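PDB 3ORQ: N5-Carboxyaminoimidazole ribonucleotide synthetase, which catalyses the ATP-dependent conversion of 5-aminoimidazole ribonucleotide and bicarbonate to N5-carboxyaminoimidazole ribonucleotide, a step of purine biosynthesis, using an ATP-grasp fold. Local coordinates for residues 125-137 with 175-189. Numbering follows the deposited sequence.
Sequences VVPFISVKESTDI and FKLIETSECVAEKYL. With ADP (adenosine-5'-diphosphate), chain D.
Strands 128-131 and 183-187 run antiparallel, their N-to-C directions 154° apart, and are joined by paired backbone hydrogen bonds between Ile-129 and Ala-185 and between Val-131 and Cys-183, with Lys-187 N to Pro-127 O continuing the series. They belong to the four-stranded antiparallel sheet of the ATP-grasp fold: 128-131 is an outermost strand of that sheet within the chain, and 183-187 is bonded on its other side to strand 148-152. The two Val-131/Cys-183 bonds are bent at their acceptor oxygens, both donors standing well above the carbonyl planes. On the face of Val-131 and Ala-185, helix 175-178 packs against the strands through Ile-178, and Ile-137, at the start of helix 136-143, packs against that helix. Val-131 splits its branches, CG1 lying against Ala-185 CB and CG2 meeting Ile-178 CD1 at 3.6 Å. Ile-137 CG2 reaches the same Ile-178 methyl, while its CG1 and CD1 touch the CE1-CZ side of the Phe-175 ring, CG1 3.5 Å from CE1. Ser-134 O lies in the plane of this ring, at its edge. Just past the paired ends of the two strands, Lys-132 and Glu-182 lie side by side through their aliphatic parts; the Glu-182 carboxylate is salt-bridged to Arg-153. The opposite end of the pairing borders the adenine pocket. With chi1 at 55°, Val-126 sets CG1 between its backbone N and carbonyl carbon, turning this methyl to Glu-186 OE2 (3.2 Å) and CG2 to Lys-187 O. Glu-186 OE1 makes salt bridges with Lys-115 and Lys-151, while OE2 turns to the nucleotide. C2 of ADP lies over one face of the Tyr-188 ring, offset from its centre, and Leu-189 N donates to ADP N1. The adenine amino group N6 is gripped twice, donating to Glu-186 OE2 and to Lys-187 O, each 2.8 Å from N6.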
ATOM      1  N   VAL A 125      -0.675  -0.711  36.644  1.00 31.58           N
ATOM      2  CA  VAL A 125      -0.042  -1.988  36.311  1.00 33.24           C
ATOM      3  C   VAL A 125      -0.649  -3.145  37.129  1.00 34.27           C
ATOM      4  O   VAL A 125      -1.130  -2.947  38.237  1.00 34.47           O
ATOM      5  CB  VAL A 125       1.494  -1.920  36.575  1.00 35.59           C
ATOM      6  CG1 VAL A 125       2.151  -3.285  36.447  1.00 37.70           C
ATOM      7  CG2 VAL A 125       2.148  -0.977  35.612  1.00 35.41           C
ATOM      8  N   VAL A 126      -0.614  -4.353  36.575  1.00 34.49           N
ATOM      9  CA  VAL A 126      -0.981  -5.541  37.321  1.00 33.79           C
ATOM     10  C   VAL A 126       0.081  -5.781  38.380  1.00 34.99           C
ATOM     11  O   VAL A 126       1.274  -5.757  38.072  1.00 35.81           O
ATOM     12  CB  VAL A 126      -1.119  -6.774  36.406  1.00 34.80           C
ATOM     13  CG1 VAL A 126       0.144  -6.999  35.602  1.00 36.24           C
ATOM     14  CG2 VAL A 126      -1.450  -8.020  37.214  1.00 34.80           C
ATOM     15  N   PRO A 127      -0.345  -5.997  39.645  1.00 33.83           N
ATOM     16  CA  PRO A 127       0.624  -6.184  40.726  1.00 34.53           C
ATOM     17  C   PRO A 127       1.617  -7.283  40.371  1.00 34.26           C
ATOM     18  O   PRO A 127       1.225  -8.341  39.846  1.00 34.88           O
ATOM     19  CB  PRO A 127      -0.257  -6.568  41.924  1.00 35.74           C
ATOM     20  CG  PRO A 127      -1.573  -5.840  41.650  1.00 36.30           C
ATOM     21  CD  PRO A 127      -1.728  -5.825  40.137  1.00 33.63           C
ATOM     22  N   PHE A 128       2.895  -7.041  40.652  1.00 32.90           N
ATOM     23  CA  PHE A 128       3.941  -7.883  40.065  1.00 32.76           C
ATOM     24  C   PHE A 128       5.093  -8.005  41.021  1.00 34.03           C
ATOM     25  O   PHE A 128       5.298  -7.112  41.844  1.00 36.41           O
ATOM     26  CB  PHE A 128       4.451  -7.270  38.717  1.00 30.19           C
ATOM     27  CG  PHE A 128       5.289  -6.016  38.902  1.00 26.25           C
ATOM     28  CD1 PHE A 128       4.696  -4.755  38.873  1.00 24.25           C
ATOM     29  CD2 PHE A 128       6.657  -6.106  39.147  1.00 23.62           C
ATOM     30  CE1 PHE A 128       5.463  -3.603  39.067  1.00 24.82           C
ATOM     31  CE2 PHE A 128       7.426  -4.979  39.370  1.00 24.69           C
ATOM     32  CZ  PHE A 128       6.836  -3.718  39.326  1.00 26.71           C
ATOM     33  N   ILE A 129       5.854  -9.091  40.883  1.00 34.85           N
ATOM     34  CA  ILE A 129       7.093  -9.313  41.654  1.00 36.62           C
ATOM     35  C   ILE A 129       8.141 -10.090  40.836  1.00 36.19           C
ATOM     36  O   ILE A 129       7.787 -10.963  40.041  1.00 35.15           O
ATOM     37  CB  ILE A 129       6.815 -10.004  43.028  1.00 36.28           C
ATOM     38  CG1 ILE A 129       8.044  -9.940  43.948  1.00 39.69           C
ATOM     39  CG2 ILE A 129       6.357 -11.433  42.834  1.00 34.71           C
ATOM     40  CD1 ILE A 129       8.689  -8.552  44.038  1.00 40.93           C
ATOM     41  N   SER A 130       9.419  -9.742  41.010  1.00 36.59           N
ATOM     42  CA  SER A 130      10.504 -10.465  40.335  1.00 37.90           C
ATOM     43  C   SER A 130      10.826 -11.793  41.012  1.00 39.84           C
ATOM     44  O   SER A 130      10.864 -11.893  42.245  1.00 41.85           O
ATOM     45  CB  SER A 130      11.766  -9.607  40.189  1.00 37.18           C
ATOM     46  OG  SER A 130      12.459  -9.428  41.408  1.00 36.56           O
ATOM     47  N   VAL A 131      11.026 -12.813  40.185  1.00 41.32           N
ATOM     48  CA  VAL A 131      11.384 -14.154  40.648  1.00 43.79           C
ATOM     49  C   VAL A 131      12.484 -14.772  39.781  1.00 45.47           C
ATOM     50  O   VAL A 131      12.218 -15.288  38.691  1.00 45.19           O
ATOM     51  CB  VAL A 131      10.137 -15.100  40.752  1.00 38.00           C
ATOM     52  CG1 VAL A 131       8.956 -14.562  39.993  1.00 36.74           C
ATOM     53  CG2 VAL A 131      10.458 -16.512  40.293  1.00 38.35           C
ATOM     54  N   LYS A 132      13.724 -14.710  40.272  1.00 47.50           N
ATOM     55  CA  LYS A 132      14.862 -15.347  39.593  1.00 48.37           C
ATOM     56  C   LYS A 132      15.261 -16.675  40.233  1.00 50.87           C
ATOM     57  O   LYS A 132      15.849 -17.534  39.578  1.00 51.65           O
ATOM     58  CB  LYS A 132      16.066 -14.397  39.515  1.00 47.23           C
ATOM     59  CG  LYS A 132      16.310 -13.565  40.764  1.00 48.24           C
ATOM     60  CD  LYS A 132      17.138 -12.315  40.455  1.00 49.19           C
ATOM     61  CE  LYS A 132      17.395 -11.465  41.705  1.00 49.78           C
ATOM     62  NZ  LYS A 132      18.359 -12.115  42.654  1.00 50.33           N
ATOM     63  N   GLU A 133      14.920 -16.838  41.507  1.00 52.87           N
ATOM     64  CA  GLU A 133      15.302 -18.023  42.271  1.00 55.30           C
ATOM     65  C   GLU A 133      14.115 -18.910  42.647  1.00 55.85           C
ATOM     66  O   GLU A 133      12.962 -18.563  42.400  1.00 55.76           O
ATOM     67  CB  GLU A 133      16.049 -17.605  43.538  1.00 56.75           C
ATOM     68  CG  GLU A 133      17.500 -17.211  43.317  1.00 57.96           C
ATOM     69  CD  GLU A 133      18.319 -17.320  44.593  1.00 60.22           C
ATOM     70  OE1 GLU A 133      18.101 -18.280  45.364  1.00 60.13           O
ATOM     71  OE2 GLU A 133      19.182 -16.451  44.830  1.00 61.19           O
ATOM     72  N   SER A 134      14.418 -20.049  43.265  1.00 56.44           N
ATOM     73  CA  SER A 134      13.416 -21.026  43.693  1.00 55.57           C
ATOM     74  C   SER A 134      12.517 -20.517  44.822  1.00 55.26           C
ATOM     75  O   SER A 134      11.322 -20.799  44.836  1.00 54.14           O
ATOM     76  CB  SER A 134      14.115 -22.309  44.134  1.00 55.69           C
ATOM     77  OG  SER A 134      15.073 -22.031  45.144  1.00 55.69           O
ATOM     78  N   THR A 135      13.108 -19.773  45.757  1.00 55.39           N
ATOM     79  CA  THR A 135      12.407 -19.287  46.952  1.00 54.72           C
ATOM     80  C   THR A 135      11.581 -18.040  46.711  1.00 54.43           C
ATOM     81  O   THR A 135      10.681 -17.722  47.492  1.00 53.26           O
ATOM     82  CB  THR A 135      13.391 -18.911  48.065  1.00 55.04           C
ATOM     83  OG1 THR A 135      14.396 -18.048  47.520  1.00 53.31           O
ATOM     84  CG2 THR A 135      14.038 -20.160  48.693  1.00 55.46           C
ATOM     85  N   ASP A 136      11.910 -17.312  45.647  1.00 55.39           N
ATOM     86  CA  ASP A 136      11.211 -16.068  45.330  1.00 56.10           C
ATOM     87  C   ASP A 136       9.760 -16.326  44.934  1.00 55.64           C
ATOM     88  O   ASP A 136       8.942 -15.399  44.903  1.00 54.61           O
ATOM     89  CB  ASP A 136      11.955 -15.285  44.241  1.00 56.00           C
ATOM     90  CG  ASP A 136      13.306 -14.781  44.713  1.00 56.09           C
ATOM     91  OD1 ASP A 136      13.443 -14.481  45.922  1.00 56.96           O
ATOM     92  OD2 ASP A 136      14.230 -14.689  43.878  1.00 53.93           O
ATOM     93  N   ILE A 137       9.447 -17.591  44.649  1.00 55.45           N
ATOM     94  CA  ILE A 137       8.078 -17.995  44.361  1.00 54.96           C
ATOM     95  C   ILE A 137       7.261 -18.039  45.639  1.00 53.52           C
ATOM     96  O   ILE A 137       6.063 -17.760  45.611  1.00 51.34           O
ATOM     97  CB  ILE A 137       7.979 -19.347  43.586  1.00 56.36           C
ATOM     98  CG1 ILE A 137       8.382 -20.539  44.457  1.00 59.22           C
ATOM     99  CG2 ILE A 137       8.797 -19.300  42.295  1.00 56.24           C
ATOM    100  CD1 ILE A 137       7.212 -21.271  45.100  1.00 62.33           C
ATOM    101  N   PHE A 175       8.634 -23.965  38.616  1.00 52.23           N
ATOM    102  CA  PHE A 175      10.040 -24.161  39.001  1.00 53.65           C
ATOM    103  C   PHE A 175      10.863 -24.514  37.763  1.00 52.48           C
ATOM    104  O   PHE A 175      11.979 -24.015  37.578  1.00 50.97           O
ATOM    105  CB  PHE A 175      10.200 -25.285  40.050  1.00 55.96           C
ATOM    106  CG  PHE A 175       9.554 -24.994  41.389  1.00 57.69           C
ATOM    107  CD1 PHE A 175      10.015 -23.959  42.199  1.00 58.79           C
ATOM    108  CD2 PHE A 175       8.506 -25.788  41.857  1.00 57.99           C
ATOM    109  CE1 PHE A 175       9.424 -23.707  43.441  1.00 58.58           C
ATOM    110  CE2 PHE A 175       7.907 -25.540  43.096  1.00 57.79           C
ATOM    111  CZ  PHE A 175       8.369 -24.499  43.889  1.00 57.77           C
ATOM    112  N   LYS A 176      10.278 -25.371  36.924  1.00 52.94           N
ATOM    113  CA  LYS A 176      10.898 -25.866  35.692  1.00 55.06           C
ATOM    114  C   LYS A 176      11.237 -24.743  34.695  1.00 53.80           C
ATOM    115  O   LYS A 176      12.135 -24.901  33.863  1.00 54.49           O
ATOM    116  CB  LYS A 176       9.995 -26.929  35.030  1.00 57.06           C
ATOM    117  CG  LYS A 176      10.724 -27.935  34.102  1.00 59.47           C
ATOM    118  CD  LYS A 176       9.762 -28.557  33.063  1.00 61.57           C
ATOM    119  CE  LYS A 176       8.934 -29.719  33.637  1.00 63.18           C
ATOM    120  NZ  LYS A 176       9.809 -30.849  34.072  1.00 64.38           N
ATOM    121  N   LEU A 177      10.530 -23.617  34.784  1.00 51.16           N
ATOM    122  CA  LEU A 177      10.823 -22.459  33.934  1.00 49.38           C
ATOM    123  C   LEU A 177      11.857 -21.529  34.599  1.00 49.34           C
ATOM    124  O   LEU A 177      12.750 -20.994  33.939  1.00 47.99           O
ATOM    125  CB  LEU A 177       9.530 -21.714  33.580  1.00 47.50           C
ATOM    126  CG  LEU A 177       9.557 -20.556  32.567  1.00 46.96           C
ATOM    127  CD1 LEU A 177       9.598 -21.064  31.127  1.00 47.02           C
ATOM    128  CD2 LEU A 177       8.363 -19.636  32.769  1.00 42.32           C
ATOM    129  N   ILE A 178      11.739 -21.378  35.915  1.00 49.82           N
ATOM    130  CA  ILE A 178      12.595 -20.482  36.687  1.00 50.12           C
ATOM    131  C   ILE A 178      14.027 -21.016  36.826  1.00 53.23           C
ATOM    132  O   ILE A 178      14.979 -20.235  36.919  1.00 53.05           O
ATOM    133  CB  ILE A 178      11.950 -20.180  38.050  1.00 48.66           C
ATOM    134  CG1 ILE A 178      10.691 -19.336  37.822  1.00 47.16           C
ATOM    135  CG2 ILE A 178      12.925 -19.461  38.985  1.00 48.26           C
ATOM    136  CD1 ILE A 178       9.537 -19.669  38.731  1.00 46.89           C
ATOM    137  N   GLU A 179      14.173 -22.342  36.812  1.00 55.92           N
ATOM    138  CA  GLU A 179      15.489 -22.986  36.820  1.00 57.94           C
ATOM    139  C   GLU A 179      16.299 -22.691  35.547  1.00 57.68           C
ATOM    140  O   GLU A 179      17.509 -22.902  35.517  1.00 58.76           O
ATOM    141  CB  GLU A 179      15.347 -24.498  37.028  1.00 59.84           C
ATOM    142  CG  GLU A 179      14.981 -24.901  38.458  1.00 62.72           C
ATOM    143  CD  GLU A 179      14.558 -26.370  38.584  1.00 65.63           C
ATOM    144  OE1 GLU A 179      15.030 -27.218  37.789  1.00 66.23           O
ATOM    145  OE2 GLU A 179      13.752 -26.680  39.493  1.00 66.23           O
ATOM    146  N   THR A 180      15.635 -22.185  34.507  1.00 56.43           N
ATOM    147  CA  THR A 180      16.300 -21.906  33.230  1.00 55.09           C
ATOM    148  C   THR A 180      16.343 -20.420  32.840  1.00 54.02           C
ATOM    149  O   THR A 180      17.066 -20.044  31.922  1.00 54.03           O
ATOM    150  CB  THR A 180      15.648 -22.677  32.051  1.00 54.11           C
ATOM    151  OG1 THR A 180      14.777 -21.801  31.327  1.00 51.74           O
ATOM    152  CG2 THR A 180      14.870 -23.901  32.532  1.00 53.51           C
ATOM    153  N   SER A 181      15.566 -19.581  33.517  1.00 52.78           N
ATOM    154  CA  SER A 181      15.500 -18.164  33.157  1.00 52.11           C
ATOM    155  C   SER A 181      14.914 -17.313  34.277  1.00 51.25           C
ATOM    156  O   SER A 181      13.960 -17.727  34.944  1.00 51.39           O
ATOM    157  CB  SER A 181      14.697 -17.972  31.861  1.00 51.76           C
ATOM    158  OG  SER A 181      14.615 -16.606  31.508  1.00 51.69           O
ATOM    159  N   GLU A 182      15.510 -16.140  34.486  1.00 49.40           N
ATOM    160  CA  GLU A 182      14.997 -15.162  35.439  1.00 48.18           C
ATOM    161  C   GLU A 182      13.594 -14.765  35.003  1.00 45.75           C
ATOM    162  O   GLU A 182      13.355 -14.487  33.818  1.00 46.15           O
ATOM    163  CB  GLU A 182      15.896 -13.921  35.503  1.00 49.46           C
ATOM    164  CG  GLU A 182      17.316 -14.166  36.022  1.00 53.61           C
ATOM    165  CD  GLU A 182      18.097 -12.869  36.302  1.00 56.84           C
ATOM    166  OE1 GLU A 182      18.976 -12.892  37.201  1.00 59.53           O
ATOM    167  OE2 GLU A 182      17.842 -11.838  35.630  1.00 54.74           O
ATOM    168  N   CYS A 183      12.665 -14.737  35.948  1.00 42.80           N
ATOM    169  CA  CYS A 183      11.265 -14.517  35.611  1.00 40.78           C
ATOM    170  C   CYS A 183      10.588 -13.385  36.373  1.00 39.81           C
ATOM    171  O   CYS A 183      11.173 -12.791  37.284  1.00 37.88           O
ATOM    172  CB  CYS A 183      10.486 -15.804  35.821  1.00 41.34           C
ATOM    173  SG  CYS A 183      10.769 -17.014  34.548  1.00 36.76           S
ATOM    174  N   VAL A 184       9.354 -13.082  35.971  1.00 39.27           N
ATOM    175  CA  VAL A 184       8.485 -12.191  36.731  1.00 39.68           C
ATOM    176  C   VAL A 184       7.166 -12.897  36.985  1.00 39.41           C
ATOM    177  O   VAL A 184       6.691 -13.646  36.131  1.00 39.44           O
ATOM    178  CB  VAL A 184       8.129 -10.895  35.999  1.00 40.15           C
ATOM    179  CG1 VAL A 184       7.590  -9.895  37.005  1.00 41.87           C
ATOM    180  CG2 VAL A 184       9.323 -10.293  35.271  1.00 41.63           C
ATOM    181  N   ALA A 185       6.574 -12.650  38.154  1.00 38.95           N
ATOM    182  CA  ALA A 185       5.197 -13.081  38.420  1.00 37.38           C
ATOM    183  C   ALA A 185       4.235 -11.887  38.601  1.00 36.43           C
ATOM    184  O   ALA A 185       4.635 -10.813  39.038  1.00 35.84           O
ATOM    185  CB  ALA A 185       5.155 -14.030  39.602  1.00 36.24           C
ATOM    186  N   GLU A 186       2.973 -12.084  38.230  1.00 35.36           N
ATOM    187  CA  GLU A 186       1.957 -11.031  38.283  1.00 35.38           C
ATOM    188  C   GLU A 186       0.586 -11.691  38.475  1.00 36.00           C
ATOM    189  O   GLU A 186       0.386 -12.841  38.072  1.00 36.28           O
ATOM    190  CB  GLU A 186       1.974 -10.185  36.990  1.00 35.62           C
ATOM    191  CG  GLU A 186       1.817 -11.014  35.729  1.00 37.95           C
ATOM    192  CD  GLU A 186       1.616 -10.204  34.466  1.00 39.56           C
ATOM    193  OE1 GLU A 186       2.640  -9.993  33.760  1.00 38.96           O
ATOM    194  OE2 GLU A 186       0.442  -9.799  34.168  1.00 38.18           O
ATOM    195  N   LYS A 187      -0.348 -10.982  39.097  1.00 36.18           N
ATOM    196  CA  LYS A 187      -1.698 -11.520  39.305  1.00 37.55           C
ATOM    197  C   LYS A 187      -2.358 -12.003  37.992  1.00 37.56           C
ATOM    198  O   LYS A 187      -2.378 -11.276  36.965  1.00 34.21           O
ATOM    199  CB  LYS A 187      -2.599 -10.457  39.956  1.00 38.53           C
ATOM    200  CG  LYS A 187      -2.499 -10.325  41.484  1.00 41.70           C
ATOM    201  CD  LYS A 187      -3.437  -9.212  41.996  1.00 45.69           C
ATOM    202  CE  LYS A 187      -3.477  -9.116  43.544  1.00 46.38           C
ATOM    203  NZ  LYS A 187      -4.312 -10.172  44.166  1.00 48.56           N
ATOM    204  N   TYR A 188      -2.930 -13.211  38.030  1.00 37.58           N
ATOM    205  CA  TYR A 188      -3.782 -13.642  36.914  1.00 36.30           C
ATOM    206  C   TYR A 188      -5.199 -13.082  37.115  1.00 35.12           C
ATOM    207  O   TYR A 188      -5.914 -13.464  38.067  1.00 33.87           O
ATOM    208  CB  TYR A 188      -3.792 -15.154  36.745  1.00 37.12           C
ATOM    209  CG  TYR A 188      -4.422 -15.616  35.449  1.00 39.80           C
ATOM    210  CD1 TYR A 188      -3.701 -15.571  34.242  1.00 41.01           C
ATOM    211  CD2 TYR A 188      -5.735 -16.117  35.427  1.00 41.94           C
ATOM    212  CE1 TYR A 188      -4.277 -15.998  33.033  1.00 42.26           C
ATOM    213  CE2 TYR A 188      -6.323 -16.549  34.229  1.00 43.61           C
ATOM    214  CZ  TYR A 188      -5.585 -16.488  33.035  1.00 43.34           C
ATOM    215  OH  TYR A 188      -6.146 -16.917  31.850  1.00 42.56           O
ATOM    216  N   LEU A 189      -5.557 -12.147  36.230  1.00 32.08           N
ATOM    217  CA  LEU A 189      -6.798 -11.409  36.294  1.00 31.15           C
ATOM    218  C   LEU A 189      -7.924 -12.120  35.598  1.00 30.31           C
ATOM    219  O   LEU A 189      -7.698 -12.964  34.744  1.00 30.96           O
ATOM    220  CB  LEU A 189      -6.636 -10.046  35.619  1.00 30.60           C
ATOM    221  CG  LEU A 189      -5.619  -9.045  36.172  1.00 30.94           C
ATOM    222  CD1 LEU A 189      -5.612  -7.779  35.312  1.00 31.91           C
ATOM    223  CD2 LEU A 189      -5.918  -8.722  37.592  1.00 29.64           C
TER
HETATM  224  PB  ADP D 376       3.371 -11.860  24.955  1.00 59.68           P
HETATM  225  O1B ADP D 376       4.334 -10.741  25.255  1.00 61.31           O
HETATM  226  O2B ADP D 376       2.237 -11.606  24.001  1.00 59.04           O
HETATM  227  O3B ADP D 376       4.096 -13.148  24.676  1.00 68.35           O
HETATM  228  PA  ADP D 376       1.672 -11.193  27.137  1.00 65.60           P
HETATM  229  O1A ADP D 376       2.313 -10.878  28.465  1.00 65.52           O
HETATM  230  O2A ADP D 376       1.259 -10.051  26.243  1.00 66.43           O
HETATM  231  O3A ADP D 376       2.629 -12.223  26.336  1.00 69.90           O
HETATM  232  O5' ADP D 376       0.379 -12.123  27.341  1.00 61.87           O
HETATM  233  C5' ADP D 376      -0.249 -12.776  26.252  1.00 59.69           C
HETATM  234  C4' ADP D 376      -1.699 -13.043  26.615  1.00 61.94           C
HETATM  235  O4' ADP D 376      -1.793 -13.856  27.813  1.00 62.13           O
HETATM  236  C3' ADP D 376      -2.485 -11.763  26.910  1.00 61.80           C
HETATM  237  O3' ADP D 376      -3.058 -11.148  25.750  1.00 63.69           O
HETATM  238  C2' ADP D 376      -3.564 -12.262  27.859  1.00 59.11           C
HETATM  239  O2' ADP D 376      -4.708 -12.679  27.135  1.00 54.48           O
HETATM  240  C1' ADP D 376      -2.927 -13.439  28.590  1.00 58.57           C
HETATM  241  N9  ADP D 376      -2.438 -12.857  29.859  1.00 55.95           N
HETATM  242  C8  ADP D 376      -1.185 -12.400  30.073  1.00 54.27           C
HETATM  243  N7  ADP D 376      -1.047 -11.884  31.320  1.00 53.00           N
HETATM  244  C5  ADP D 376      -2.255 -12.040  31.918  1.00 53.77           C
HETATM  245  C6  ADP D 376      -2.805 -11.726  33.263  1.00 52.32           C
HETATM  246  N6  ADP D 376      -2.003 -11.133  34.189  1.00 48.05           N
HETATM  247  N1  ADP D 376      -4.105 -12.029  33.487  1.00 52.71           N
HETATM  248  C2  ADP D 376      -4.893 -12.605  32.548  1.00 54.80           C
HETATM  249  N3  ADP D 376      -4.463 -12.921  31.302  1.00 55.38           N
HETATM  250  C4  ADP D 376      -3.172 -12.664  30.952  1.00 53.52           C